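Local coordinates for protein type C neurotoxin (Clostridium botulinum, PDB 3PME) that probably binds gangliosides and membrane phospholipids at nerve endings, serving as the receptor-binding domain of a botulinum C/D mosaic neurotoxin, at residues A[28-33]-A[49-54]; A[37-42]-A[228-233]; A[74-79]-A[192-197]; A[139-144]-A[155-160]. All coordinates share one frame; numbering follows the deposited sequence.

In the fold
Three of the four contacts lie within the N-terminal, concanavalin-like part of the chain, and interaction 2 ties that part to the C-terminal, trefoil-like one. Interaction 1 pairs two strands of a three-stranded sheet, its centre about 16 Å from that of interaction 3. Interactions 3 and 4 share a larger antiparallel sheet, in which strands 68-77 and 141-148 are neighbours; their centres are about 12 Å apart. Along the chain, interaction 1 closes first, while residues 37-42 and 228-233 bracket both strand pairs of interactions 3 and 4. Tyr-39, Arg-196 and Trp-140 bring interactions 2, 3 and 4 together, so the interdomain contact rests directly on the larger sheet.

Interaction 1: residues A[28-33]-A[49-54]; sequences RLEGDV and GDKIIV
Strands 28-30 and 51-54 run antiparallel, their axes 4.7 Å apart and their directions at 155°. Arg-28 with Ile-53 and Glu-30 with Lys-51 are hydrogen-bonded pairs, and Leu-29 with Ile-52 is the non-hydrogen-bonded pair between them. On the Arg-28 face, the guanidinium lays one face over Ile-53, NH2 standing 3.8 Å from Ile-53 CG1. A bend at chi3 (77°) turns the guanidinium across Ile-53 and brings NH2 to Glu-30 OE1 at 3.3 Å, an edge-on, in-plane salt bridge whose hydrogen bond is weak. Lys-51 leads away to a salt bridge with Asp-184. On the other face, Leu-29 CG lies alongside Ile-52 CG1 at 4.0 Å. Val-33 crosses Ile-52 at about a right angle, its CG1 4.1 Å from Ile-52 CD1, and both lean on Phe-43. Beyond the strand, Asp-32 N makes a weak hydrogen bond (3.3 Å) to Asp-50 OD1. This is the edge of a three-stranded antiparallel sheet, with strand 178-181 beyond 51-55, in the concanavalin-like part of the protein.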
loop_
_atom_site.group_PDB
_atom_site.type_symbol
_atom_site.label_atom_id
_atom_site.label_comp_id
_atom_site.label_asym_id
_atom_site.label_seq_id
_atom_site.Cartn_x
_atom_site.Cartn_y
_atom_site.Cartn_z
ATOM N N ARG A 28 8.292 -6.279 -25.218
ATOM C CA ARG A 28 7.760 -5.284 -26.138
ATOM C C ARG A 28 6.504 -4.647 -25.577
ATOM O O ARG A 28 5.603 -5.337 -25.114
ATOM C CB ARG A 28 7.455 -5.907 -27.499
ATOM C CG ARG A 28 6.948 -4.897 -28.515
ATOM C CD ARG A 28 6.757 -5.517 -29.891
ATOM N NE ARG A 28 5.540 -6.320 -29.980
ATOM C CZ ARG A 28 5.513 -7.649 -29.965
ATOM N NH1 ARG A 28 6.640 -8.341 -29.863
ATOM N NH2 ARG A 28 4.355 -8.292 -30.052
ATOM N N LEU A 29 6.444 -3.321 -25.629
ATOM C CA LEU A 29 5.282 -2.603 -25.128
ATOM C C LEU A 29 4.394 -2.115 -26.264
ATOM O O LEU A 29 4.854 -1.416 -27.170
ATOM C CB LEU A 29 5.702 -1.434 -24.233
ATOM C CG LEU A 29 6.080 -1.793 -22.791
ATOM C CD1 LEU A 29 7.431 -2.492 -22.727
ATOM C CD2 LEU A 29 6.084 -0.552 -21.924
ATOM N N GLU A 30 3.122 -2.497 -26.209
ATOM C CA GLU A 30 2.129 -2.032 -27.167
ATOM C C GLU A 30 1.191 -1.047 -26.491
ATOM O O GLU A 30 1.002 -1.088 -25.274
ATOM C CB GLU A 30 1.334 -3.205 -27.735
ATOM C CG GLU A 30 2.165 -4.199 -28.518
ATOM C CD GLU A 30 1.308 -5.209 -29.250
ATOM O OE1 GLU A 30 1.875 -6.056 -29.975
ATOM O OE2 GLU A 30 0.068 -5.153 -29.100
ATOM N N GLY A 31 0.602 -0.153 -27.278
ATOM C CA GLY A 31 -0.266 0.862 -26.719
ATOM C C GLY A 31 0.530 1.857 -25.900
ATOM O O GLY A 31 1.696 2.121 -26.186
ATOM N N ASP A 32 -0.101 2.394 -24.863
ATOM C CA ASP A 32 0.493 3.478 -24.100
ATOM C C ASP A 32 0.688 3.080 -22.645
ATOM O O ASP A 32 0.171 3.729 -21.733
ATOM C CB ASP A 32 -0.391 4.723 -24.199
ATOM C CG ASP A 32 -0.806 5.029 -25.629
ATOM O OD1 ASP A 32 0.047 4.911 -26.541
ATOM O OD2 ASP A 32 -1.989 5.381 -25.842
ATOM N N VAL A 33 1.445 2.012 -22.431
ATOM C CA VAL A 33 1.715 1.551 -21.074
ATOM C C VAL A 33 2.604 2.539 -20.311
ATOM O O VAL A 33 3.744 2.812 -20.709
ATOM C CB VAL A 33 2.359 0.150 -21.083
ATOM C CG1 VAL A 33 2.658 -0.313 -19.657
ATOM C CG2 VAL A 33 1.452 -0.832 -21.792
ATOM N N GLY A 49 -5.947 -1.210 -25.073
ATOM C CA GLY A 49 -4.837 -1.388 -25.995
ATOM C C GLY A 49 -3.464 -1.490 -25.350
ATOM O O GLY A 49 -2.483 -1.822 -26.017
ATOM N N ASP A 50 -3.386 -1.198 -24.056
ATOM C CA ASP A 50 -2.113 -1.227 -23.347
ATOM C C ASP A 50 -1.687 -2.677 -23.123
ATOM O O ASP A 50 -2.368 -3.412 -22.420
ATOM C CB ASP A 50 -2.243 -0.538 -21.984
ATOM C CG ASP A 50 -2.766 0.882 -22.084
ATOM O OD1 ASP A 50 -2.797 1.437 -23.207
ATOM O OD2 ASP A 50 -3.139 1.443 -21.027
ATOM N N LYS A 51 -0.566 -3.090 -23.711
ATOM C CA LYS A 51 -0.066 -4.451 -23.499
ATOM C C LYS A 51 1.445 -4.507 -23.372
ATOM O O LYS A 51 2.164 -3.770 -24.041
ATOM C CB LYS A 51 -0.470 -5.371 -24.649
ATOM C CG LYS A 51 -1.956 -5.539 -24.853
ATOM C CD LYS A 51 -2.215 -6.624 -25.882
ATOM C CE LYS A 51 -3.696 -6.755 -26.176
ATOM N NZ LYS A 51 -4.465 -6.961 -24.921
ATOM N N ILE A 52 1.929 -5.398 -22.517
ATOM C CA ILE A 52 3.340 -5.729 -22.509
ATOM C C ILE A 52 3.451 -7.169 -22.982
ATOM O O ILE A 52 2.831 -8.056 -22.409
ATOM C CB ILE A 52 3.949 -5.607 -21.115
ATOM C CG1 ILE A 52 3.776 -4.183 -20.576
ATOM C CG2 ILE A 52 5.423 -6.004 -21.152
ATOM C CD1 ILE A 52 4.325 -3.991 -19.171
ATOM N N ILE A 53 4.209 -7.398 -24.047
ATOM C CA ILE A 53 4.380 -8.748 -24.567
ATOM C C ILE A 53 5.781 -9.219 -24.224
ATOM O O ILE A 53 6.766 -8.591 -24.615
ATOM C CB ILE A 53 4.222 -8.790 -26.098
ATOM C CG1 ILE A 53 2.948 -8.063 -26.544
ATOM C CG2 ILE A 53 4.289 -10.231 -26.609
ATOM C CD1 ILE A 53 1.721 -8.439 -25.784
ATOM N N VAL A 54 5.877 -10.309 -23.471
ATOM C CA VAL A 54 7.177 -10.854 -23.098
ATOM C C VAL A 54 7.397 -12.189 -23.794
ATOM O O VAL A 54 6.588 -13.094 -23.658
ATOM C CB VAL A 54 7.291 -11.044 -21.572
ATOM C CG1 VAL A 54 8.660 -11.601 -21.193
ATOM C CG2 VAL A 54 7.026 -9.721 -20.843
#

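Interaction 2: residues A[37-42]-A[228-233]; sequences TIYTND and GNPLKF
Tyr-39 lays one face of its ring against Pro-230, a CH-pi contact that joins the concanavalin-like part of the chain to the trefoil-like part. Pro-230 CG sits 4.2 Å from the ring centroid, 27° off the normal, while CD comes to 3.5 Å from Tyr-39 CZ. Ile-38 meets the same proline at about a right angle, its CG2 3.7 Å from Pro-230 CD; that methyl and CD1 also touch the amide oxygen of Asn-229. Trp-140 NE1 holds that OD1, and Asp-409 holds ND2. Arg-196 makes a cation-pi contact with the tyrosine ring, and Trp-140 meets it edge-to-face. On the backbone side, Tyr-39 to Asp-42 form a type I turn, and the Asp-42 carboxylate gathers three backbone N-H groups: OD1 takes Thr-37 N, while OD2 takes Ile-38 N on the syn side and Tyr-39 N from above the carboxylate plane. Gly-228 O lies at the edge of the tyrosine ring, in its plane, and accepts from Tyr-39 OH at 2.6 Å, with the hydroxyl in the carbonyl plane.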
loop_
_atom_site.group_PDB
_atom_site.type_symbol
_atom_site.label_atom_id
_atom_site.label_comp_id
_atom_site.label_asym_id
_atom_site.label_seq_id
_atom_site.Cartn_x
_atom_site.Cartn_y
_atom_site.Cartn_z
ATOM N N THR A 37 5.703 4.929 -12.483
ATOM C CA THR A 37 4.917 6.091 -12.074
ATOM C C THR A 37 4.843 6.258 -10.554
ATOM O O THR A 37 4.828 7.386 -10.049
ATOM C CB THR A 37 3.511 6.078 -12.690
ATOM O OG1 THR A 37 2.776 4.943 -12.214
ATOM C CG2 THR A 37 3.596 6.025 -14.209
ATOM N N ILE A 38 4.801 5.141 -9.827
ATOM C CA ILE A 38 4.761 5.169 -8.360
ATOM C C ILE A 38 6.009 4.506 -7.787
ATOM O O ILE A 38 6.684 5.065 -6.918
ATOM C CB ILE A 38 3.520 4.420 -7.825
ATOM C CG1 ILE A 38 2.231 5.002 -8.417
ATOM C CG2 ILE A 38 3.495 4.449 -6.298
ATOM C CD1 ILE A 38 0.986 4.201 -8.090
ATOM N N TYR A 39 6.297 3.301 -8.275
ATOM C CA TYR A 39 7.487 2.547 -7.906
ATOM C C TYR A 39 8.328 2.299 -9.150
ATOM O O TYR A 39 7.789 2.147 -10.249
ATOM C CB TYR A 39 7.100 1.188 -7.294
ATOM C CG TYR A 39 6.654 1.274 -5.858
ATOM C CD1 TYR A 39 7.584 1.277 -4.828
ATOM C CD2 TYR A 39 5.306 1.367 -5.527
ATOM C CE1 TYR A 39 7.187 1.362 -3.506
ATOM C CE2 TYR A 39 4.898 1.444 -4.210
ATOM C CZ TYR A 39 5.841 1.441 -3.205
ATOM O OH TYR A 39 5.464 1.531 -1.882
ATOM N N THR A 40 9.640 2.217 -8.962
ATOM C CA THR A 40 10.584 2.073 -10.071
ATOM C C THR A 40 10.206 1.005 -11.088
ATOM O O THR A 40 10.225 1.254 -12.287
ATOM C CB THR A 40 11.996 1.796 -9.561
ATOM O OG1 THR A 40 12.443 2.915 -8.781
ATOM C CG2 THR A 40 12.945 1.590 -10.720
ATOM N N ASN A 41 9.859 -0.181 -10.606
ATOM C CA ASN A 41 9.615 -1.311 -11.491
ATOM C C ASN A 41 8.128 -1.541 -11.744
ATOM O O ASN A 41 7.701 -2.679 -11.979
ATOM C CB ASN A 41 10.267 -2.569 -10.923
ATOM C CG ASN A 41 11.773 -2.411 -10.761
ATOM O OD1 ASN A 41 12.439 -1.831 -11.627
ATOM N ND2 ASN A 41 12.314 -2.917 -9.657
ATOM N N ASP A 42 7.335 -0.469 -11.701
ATOM C CA ASP A 42 5.894 -0.616 -11.915
ATOM C C ASP A 42 5.449 -0.346 -13.345
ATOM O O ASP A 42 6.195 0.207 -14.154
ATOM C CB ASP A 42 5.043 0.148 -10.872
ATOM C CG ASP A 42 4.888 1.623 -11.167
ATOM O OD1 ASP A 42 5.056 2.072 -12.323
ATOM O OD2 ASP A 42 4.557 2.346 -10.207
ATOM N N GLY A 228 -0.417 2.111 0.167
ATOM C CA GLY A 228 0.881 1.466 0.012
ATOM C C GLY A 228 1.878 2.150 -0.921
ATOM O O GLY A 228 2.939 1.602 -1.215
ATOM N N ASN A 229 1.540 3.348 -1.392
ATOM C CA ASN A 229 2.465 4.162 -2.179
ATOM C C ASN A 229 3.464 4.833 -1.233
ATOM O O ASN A 229 3.171 5.024 -0.050
ATOM C CB ASN A 229 1.729 5.303 -2.894
ATOM C CG ASN A 229 0.550 4.839 -3.723
ATOM O OD1 ASN A 229 0.630 3.855 -4.457
ATOM N ND2 ASN A 229 -0.557 5.577 -3.631
ATOM N N PRO A 230 4.634 5.245 -1.748
ATOM C CA PRO A 230 5.528 6.041 -0.897
ATOM C C PRO A 230 4.859 7.329 -0.431
ATOM O O PRO A 230 4.213 8.023 -1.237
ATOM C CB PRO A 230 6.699 6.361 -1.831
ATOM C CG PRO A 230 6.710 5.166 -2.782
ATOM C CD PRO A 230 5.255 4.912 -3.039
ATOM N N LEU A 231 5.019 7.627 0.853
ATOM C CA LEU A 231 4.560 8.891 1.432
ATOM C C LEU A 231 5.535 9.967 0.986
ATOM O O LEU A 231 6.740 9.716 0.903
ATOM C CB LEU A 231 4.529 8.770 2.960
ATOM C CG LEU A 231 3.660 9.802 3.682
ATOM C CD1 LEU A 231 2.177 9.449 3.518
ATOM C CD2 LEU A 231 4.039 9.861 5.145
ATOM N N LYS A 232 5.018 11.153 0.668
ATOM C CA LYS A 232 5.855 12.229 0.147
ATOM C C LYS A 232 5.620 13.528 0.887
ATOM O O LYS A 232 4.512 13.823 1.318
ATOM C CB LYS A 232 5.559 12.469 -1.331
ATOM C CG LYS A 232 5.883 11.286 -2.248
ATOM C CD LYS A 232 5.344 11.503 -3.663
ATOM C CE LYS A 232 3.818 11.451 -3.686
ATOM N NZ LYS A 232 3.265 11.507 -5.079
ATOM N N PHE A 233 6.675 14.321 0.991
ATOM C CA PHE A 233 6.522 15.683 1.469
ATOM C C PHE A 233 5.613 16.489 0.534
ATOM O O PHE A 233 5.524 16.193 -0.654
ATOM C CB PHE A 233 7.893 16.329 1.608
ATOM C CG PHE A 233 8.720 15.729 2.697
ATOM C CD1 PHE A 233 8.383 15.920 4.030
ATOM C CD2 PHE A 233 9.821 14.952 2.395
ATOM C CE1 PHE A 233 9.142 15.356 5.040
ATOM C CE2 PHE A 233 10.587 14.374 3.397
ATOM C CZ PHE A 233 10.251 14.570 4.721
#

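Interaction 3: residues A[74-79]-A[192-197]; sequences WIKISK and MLWIRD
Arg-196 spreads its guanidinium flat on the Trp-74 indole, planes at 16°, with CZ 3.8 Å from the five-membered ring's centroid and NH2 over the middle of the ring system. One pair further along the same face, Lys-76 and Trp-194 repeat the cation-pi contact with the roles of the strands exchanged: Lys-76 NZ stands 3.5 Å from the six-membered ring's centroid. The lysine runs straight beside the indole until a turn at chi4 (-73°) sets the ammonium over its face, toward the CZ3 rim. Ile-75, Ile-77, Leu-193 and Ile-195 fill the other face, Ile-75 CG1 lying 4.0 Å from Ile-195 CG1. Backbone pairing is antiparallel; past its end OG of Ser-78, N-cap of helix 79-82, bonds Met-192 N (3.2 Å), Asn-190 O and Leu-81 N. Gln-217 accepts from Trp-74 NE1 on OE1 and from Arg-196 NH2 on its backbone O, while Asp-409 and Asn-138 hold Lys-76 NZ. Two buried cations thus meet aromatic faces and polar partners together, which probably offsets much of the cost of burying charge.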
loop_
_atom_site.group_PDB
_atom_site.type_symbol
_atom_site.label_atom_id
_atom_site.label_comp_id
_atom_site.label_asym_id
_atom_site.label_seq_id
_atom_site.Cartn_x
_atom_site.Cartn_y
_atom_site.Cartn_z
ATOM N N TRP A 74 3.773 -7.456 -7.132
ATOM C CA TRP A 74 2.787 -6.714 -6.355
ATOM C C TRP A 74 1.717 -6.233 -7.313
ATOM O O TRP A 74 1.990 -5.976 -8.484
ATOM C CB TRP A 74 3.417 -5.491 -5.672
ATOM C CG TRP A 74 4.548 -5.815 -4.767
ATOM C CD1 TRP A 74 5.755 -6.349 -5.116
ATOM C CD2 TRP A 74 4.589 -5.618 -3.351
ATOM N NE1 TRP A 74 6.541 -6.494 -4.008
ATOM C CE2 TRP A 74 5.849 -6.060 -2.906
ATOM C CE3 TRP A 74 3.682 -5.101 -2.414
ATOM C CZ2 TRP A 74 6.223 -6.014 -1.564
ATOM C CZ3 TRP A 74 4.057 -5.048 -1.080
ATOM C CH2 TRP A 74 5.317 -5.501 -0.667
ATOM N N ILE A 75 0.499 -6.072 -6.814
ATOM C CA ILE A 75 -0.589 -5.582 -7.640
ATOM C C ILE A 75 -1.444 -4.587 -6.836
ATOM O O ILE A 75 -1.526 -4.668 -5.605
ATOM C CB ILE A 75 -1.434 -6.767 -8.191
ATOM C CG1 ILE A 75 -2.389 -6.311 -9.304
ATOM C CG2 ILE A 75 -2.141 -7.520 -7.051
ATOM C CD1 ILE A 75 -2.934 -7.479 -10.143
ATOM N N LYS A 76 -2.059 -3.656 -7.560
ATOM C CA LYS A 76 -2.887 -2.601 -6.982
ATOM C C LYS A 76 -4.032 -2.408 -7.968
ATOM O O LYS A 76 -3.799 -2.058 -9.125
ATOM C CB LYS A 76 -2.069 -1.315 -6.837
ATOM C CG LYS A 76 -2.864 -0.113 -6.363
ATOM C CD LYS A 76 -1.916 1.056 -6.104
ATOM C CE LYS A 76 -2.673 2.326 -5.682
ATOM N NZ LYS A 76 -3.379 2.935 -6.843
ATOM N N ILE A 77 -5.261 -2.677 -7.528
ATOM C CA ILE A 77 -6.417 -2.735 -8.420
ATOM C C ILE A 77 -7.426 -1.640 -8.046
ATOM O O ILE A 77 -7.881 -1.575 -6.916
ATOM C CB ILE A 77 -7.078 -4.131 -8.395
ATOM C CG1 ILE A 77 -6.034 -5.215 -8.676
ATOM C CG2 ILE A 77 -8.189 -4.221 -9.428
ATOM C CD1 ILE A 77 -6.442 -6.586 -8.169
ATOM N N SER A 78 -7.753 -0.768 -8.994
ATOM C CA SER A 78 -8.627 0.363 -8.696
ATOM C C SER A 78 -9.973 -0.055 -8.112
ATOM O O SER A 78 -10.435 -1.181 -8.303
ATOM C CB SER A 78 -8.833 1.233 -9.942
ATOM O OG SER A 78 -9.771 0.648 -10.836
ATOM N N LYS A 79 -10.596 0.862 -7.387
ATOM C CA LYS A 79 -11.912 0.605 -6.820
ATOM C C LYS A 79 -12.936 0.232 -7.889
ATOM O O LYS A 79 -13.693 -0.728 -7.719
ATOM C CB LYS A 79 -12.395 1.822 -6.021
ATOM C CG LYS A 79 -13.840 1.701 -5.550
ATOM C CD LYS A 79 -14.280 2.899 -4.692
ATOM C CE LYS A 79 -14.155 4.208 -5.443
ATOM N NZ LYS A 79 -14.727 5.360 -4.676
ATOM N N MET A 192 -8.523 0.477 -13.768
ATOM C CA MET A 192 -7.093 0.433 -14.026
ATOM C C MET A 192 -6.428 -0.397 -12.938
ATOM O O MET A 192 -7.012 -0.640 -11.893
ATOM C CB MET A 192 -6.515 1.854 -14.037
ATOM C CG MET A 192 -6.561 2.560 -12.672
ATOM S SD MET A 192 -6.288 4.340 -12.770
ATOM C CE MET A 192 -7.775 4.846 -13.628
ATOM N N LEU A 193 -5.204 -0.833 -13.200
ATOM C CA LEU A 193 -4.420 -1.516 -12.183
ATOM C C LEU A 193 -2.945 -1.287 -12.427
ATOM O O LEU A 193 -2.531 -0.902 -13.527
ATOM C CB LEU A 193 -4.719 -3.022 -12.175
ATOM C CG LEU A 193 -4.289 -3.835 -13.396
ATOM C CD1 LEU A 193 -2.868 -4.333 -13.260
ATOM C CD2 LEU A 193 -5.223 -5.013 -13.588
ATOM N N TRP A 194 -2.157 -1.550 -11.392
ATOM C CA TRP A 194 -0.711 -1.410 -11.443
ATOM C C TRP A 194 -0.116 -2.723 -10.993
ATOM O O TRP A 194 -0.660 -3.378 -10.104
ATOM C CB TRP A 194 -0.226 -0.325 -10.471
ATOM C CG TRP A 194 -0.679 1.079 -10.746
ATOM C CD1 TRP A 194 0.077 2.082 -11.272
ATOM C CD2 TRP A 194 -1.968 1.655 -10.456
ATOM N NE1 TRP A 194 -0.660 3.245 -11.344
ATOM C CE2 TRP A 194 -1.915 3.013 -10.849
ATOM C CE3 TRP A 194 -3.151 1.162 -9.896
ATOM C CZ2 TRP A 194 -3.007 3.876 -10.721
ATOM C CZ3 TRP A 194 -4.239 2.023 -9.767
ATOM C CH2 TRP A 194 -4.154 3.372 -10.180
ATOM N N ILE A 195 1.012 -3.085 -11.595
ATOM C CA ILE A 195 1.802 -4.231 -11.153
ATOM C C ILE A 195 3.227 -3.738 -10.949
ATOM O O ILE A 195 3.676 -2.822 -11.644
ATOM C CB ILE A 195 1.775 -5.345 -12.209
ATOM C CG1 ILE A 195 0.388 -5.995 -12.232
ATOM C CG2 ILE A 195 2.855 -6.416 -11.926
ATOM C CD1 ILE A 195 0.158 -6.899 -13.433
ATOM N N ARG A 196 3.948 -4.311 -9.999
ATOM C CA ARG A 196 5.377 -4.009 -9.901
ATOM C C ARG A 196 6.204 -5.228 -9.529
ATOM O O ARG A 196 5.706 -6.174 -8.927
ATOM C CB ARG A 196 5.653 -2.861 -8.925
ATOM C CG ARG A 196 5.656 -3.270 -7.443
ATOM C CD ARG A 196 5.979 -2.035 -6.630
ATOM N NE ARG A 196 6.437 -2.304 -5.273
ATOM C CZ ARG A 196 5.659 -2.247 -4.204
ATOM N NH1 ARG A 196 4.364 -1.965 -4.327
ATOM N NH2 ARG A 196 6.173 -2.449 -3.004
ATOM N N ASP A 197 7.478 -5.177 -9.888
ATOM C CA ASP A 197 8.459 -6.186 -9.512
ATOM C C ASP A 197 8.039 -7.594 -9.942
ATOM O O ASP A 197 8.096 -8.545 -9.163
ATOM C CB ASP A 197 8.770 -6.115 -8.012
ATOM C CG ASP A 197 9.402 -4.790 -7.612
ATOM O OD1 ASP A 197 10.571 -4.558 -7.978
ATOM O OD2 ASP A 197 8.732 -3.990 -6.940
#

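Interaction 4: residues A[139-144]-A[155-160]; sequences KWFFVT and LYINGE
Ile-157 CD1 touches two neighbours on the partner strand, 3.9 Å from Phe-141 CE2 and 4.1 Å from Val-143 CG2; Ile-157 crosses the phenyl obliquely and runs alongside Val-143. Leu-155 extends this apolar centre, its CD1 3.8 Å from Val-143 CG1, and Phe-125 packs on Leu-155 and Ile-157. On the other face Thr-144 and Tyr-156 are a hydrogen-bonded pair of the 141-148/152-157 beta hairpin, while helix 207-218 covers Phe-142 and Thr-144. At the end of strand 152-157 a type I' turn, 157-160, carries the chain on to strand 160-166. Here Asn-158, with CG beside its own N (chi1 -65°), turns its amide back to the partner strand: OD1 takes Phe-142 N at 2.8 Å, nearly straight, and Asn-158 N donates to Phe-142 O. One water links Trp-140 O to Asn-158 ND2; a second accepts from Gly-159 N and donates to Phe-142 O. A side-chain carbonyl thus stands in for a backbone one where the strand turns away, with the waters bonding nearby polar groups.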
loop_
_atom_site.group_PDB
_atom_site.type_symbol
_atom_site.label_atom_id
_atom_site.label_comp_id
_atom_site.label_asym_id
_atom_site.label_seq_id
_atom_site.Cartn_x
_atom_site.Cartn_y
_atom_site.Cartn_z
ATOM N N LYS A 139 -5.119 -1.053 -2.927
ATOM C CA LYS A 139 -3.920 -1.081 -2.102
ATOM C C LYS A 139 -2.922 -2.035 -2.732
ATOM O O LYS A 139 -3.307 -3.080 -3.247
ATOM C CB LYS A 139 -4.238 -1.553 -0.677
ATOM C CG LYS A 139 -5.173 -0.631 0.062
ATOM C CD LYS A 139 -5.403 -1.090 1.481
ATOM C CE LYS A 139 -6.420 -0.179 2.164
ATOM N NZ LYS A 139 -6.919 -0.788 3.425
ATOM N N TRP A 140 -1.650 -1.667 -2.729
ATOM C CA TRP A 140 -0.622 -2.608 -3.178
ATOM C C TRP A 140 -0.599 -3.817 -2.257
ATOM O O TRP A 140 -0.492 -3.662 -1.044
ATOM C CB TRP A 140 0.750 -1.968 -3.088
ATOM C CG TRP A 140 1.039 -0.895 -4.101
ATOM C CD1 TRP A 140 1.000 0.459 -3.906
ATOM C CD2 TRP A 140 1.450 -1.092 -5.455
ATOM N NE1 TRP A 140 1.365 1.113 -5.063
ATOM C CE2 TRP A 140 1.659 0.182 -6.023
ATOM C CE3 TRP A 140 1.678 -2.228 -6.241
ATOM C CZ2 TRP A 140 2.059 0.353 -7.351
ATOM C CZ3 TRP A 140 2.091 -2.057 -7.549
ATOM C CH2 TRP A 140 2.275 -0.779 -8.090
ATOM N N PHE A 141 -0.678 -5.019 -2.828
ATOM C CA PHE A 141 -0.380 -6.222 -2.048
ATOM C C PHE A 141 0.545 -7.148 -2.825
ATOM O O PHE A 141 0.589 -7.099 -4.054
ATOM C CB PHE A 141 -1.643 -6.931 -1.526
ATOM C CG PHE A 141 -2.588 -7.413 -2.597
ATOM C CD1 PHE A 141 -3.566 -6.575 -3.112
ATOM C CD2 PHE A 141 -2.564 -8.741 -3.028
ATOM C CE1 PHE A 141 -4.464 -7.024 -4.072
ATOM C CE2 PHE A 141 -3.464 -9.209 -3.983
ATOM C CZ PHE A 141 -4.420 -8.353 -4.508
ATOM N N PHE A 142 1.314 -7.937 -2.086
ATOM C CA PHE A 142 2.345 -8.808 -2.657
ATOM C C PHE A 142 1.791 -10.216 -2.885
ATOM O O PHE A 142 1.280 -10.868 -1.961
ATOM C CB PHE A 142 3.557 -8.844 -1.728
ATOM C CG PHE A 142 4.679 -9.716 -2.222
ATOM C CD1 PHE A 142 5.251 -9.492 -3.468
ATOM C CD2 PHE A 142 5.169 -10.746 -1.428
ATOM C CE1 PHE A 142 6.295 -10.294 -3.928
ATOM C CE2 PHE A 142 6.211 -11.543 -1.873
ATOM C CZ PHE A 142 6.776 -11.317 -3.124
ATOM N N VAL A 143 1.894 -10.671 -4.126
ATOM C CA VAL A 143 1.392 -11.990 -4.506
ATOM C C VAL A 143 2.559 -12.920 -4.779
ATOM O O VAL A 143 3.570 -12.520 -5.375
ATOM C CB VAL A 143 0.514 -11.903 -5.776
ATOM C CG1 VAL A 143 0.073 -13.302 -6.250
ATOM C CG2 VAL A 143 -0.696 -11.001 -5.526
ATOM N N THR A 144 2.430 -14.167 -4.343
ATOM C CA THR A 144 3.407 -15.178 -4.732
ATOM C C THR A 144 2.669 -16.474 -4.971
ATOM O O THR A 144 1.900 -16.934 -4.116
ATOM C CB THR A 144 4.489 -15.424 -3.674
ATOM O OG1 THR A 144 4.995 -14.175 -3.192
ATOM C CG2 THR A 144 5.634 -16.228 -4.293
ATOM N N LEU A 155 -0.980 -20.163 -3.107
ATOM C CA LEU A 155 -1.096 -18.715 -3.212
ATOM C C LEU A 155 -0.750 -18.051 -1.892
ATOM O O LEU A 155 -1.371 -18.332 -0.857
ATOM C CB LEU A 155 -2.525 -18.349 -3.605
ATOM C CG LEU A 155 -2.826 -16.852 -3.620
ATOM C CD1 LEU A 155 -1.873 -16.144 -4.554
ATOM C CD2 LEU A 155 -4.257 -16.656 -4.067
ATOM N N TYR A 156 0.243 -17.162 -1.944
ATOM C CA TYR A 156 0.687 -16.389 -0.786
ATOM C C TYR A 156 0.313 -14.934 -1.005
ATOM O O TYR A 156 0.458 -14.425 -2.110
ATOM C CB TYR A 156 2.205 -16.458 -0.628
ATOM C CG TYR A 156 2.709 -17.823 -0.225
ATOM C CD1 TYR A 156 2.774 -18.854 -1.152
ATOM C CD2 TYR A 156 3.116 -18.078 1.075
ATOM C CE1 TYR A 156 3.235 -20.111 -0.791
ATOM C CE2 TYR A 156 3.570 -19.355 1.452
ATOM C CZ TYR A 156 3.630 -20.353 0.499
ATOM O OH TYR A 156 4.070 -21.623 0.843
ATOM N N ILE A 157 -0.174 -14.295 0.053
ATOM C CA ILE A 157 -0.470 -12.855 0.041
ATOM C C ILE A 157 0.336 -12.202 1.152
ATOM O O ILE A 157 0.212 -12.562 2.329
ATOM C CB ILE A 157 -1.977 -12.565 0.248
ATOM C CG1 ILE A 157 -2.814 -13.203 -0.864
ATOM C CG2 ILE A 157 -2.223 -11.034 0.334
ATOM C CD1 ILE A 157 -2.517 -12.632 -2.257
ATOM N N ASN A 158 1.171 -11.240 0.769
ATOM C CA ASN A 158 2.048 -10.570 1.716
ATOM C C ASN A 158 2.845 -11.568 2.564
ATOM O O ASN A 158 3.010 -11.403 3.777
ATOM C CB ASN A 158 1.253 -9.584 2.577
ATOM C CG ASN A 158 0.684 -8.441 1.759
ATOM O OD1 ASN A 158 1.216 -8.106 0.710
ATOM N ND2 ASN A 158 -0.403 -7.849 2.230
ATOM N N GLY A 159 3.300 -12.640 1.914
ATOM C CA GLY A 159 4.190 -13.587 2.560
ATOM C C GLY A 159 3.489 -14.667 3.368
ATOM O O GLY A 159 4.140 -15.475 4.030
ATOM N N GLU A 160 2.166 -14.689 3.313
ATOM C CA GLU A 160 1.398 -15.643 4.116
ATOM C C GLU A 160 0.560 -16.544 3.228
ATOM O O GLU A 160 -0.184 -16.073 2.367
ATOM C CB GLU A 160 0.496 -14.898 5.107
ATOM C CG GLU A 160 1.262 -14.038 6.108
ATOM C CD GLU A 160 0.359 -13.448 7.169
ATOM O OE1 GLU A 160 -0.748 -12.994 6.814
ATOM O OE2 GLU A 160 0.747 -13.463 8.359
HETATM O O HOH W 1 -0.866 -5.003 1.446
HETATM O O HOH W 2 3.171 -13.245 -0.953
#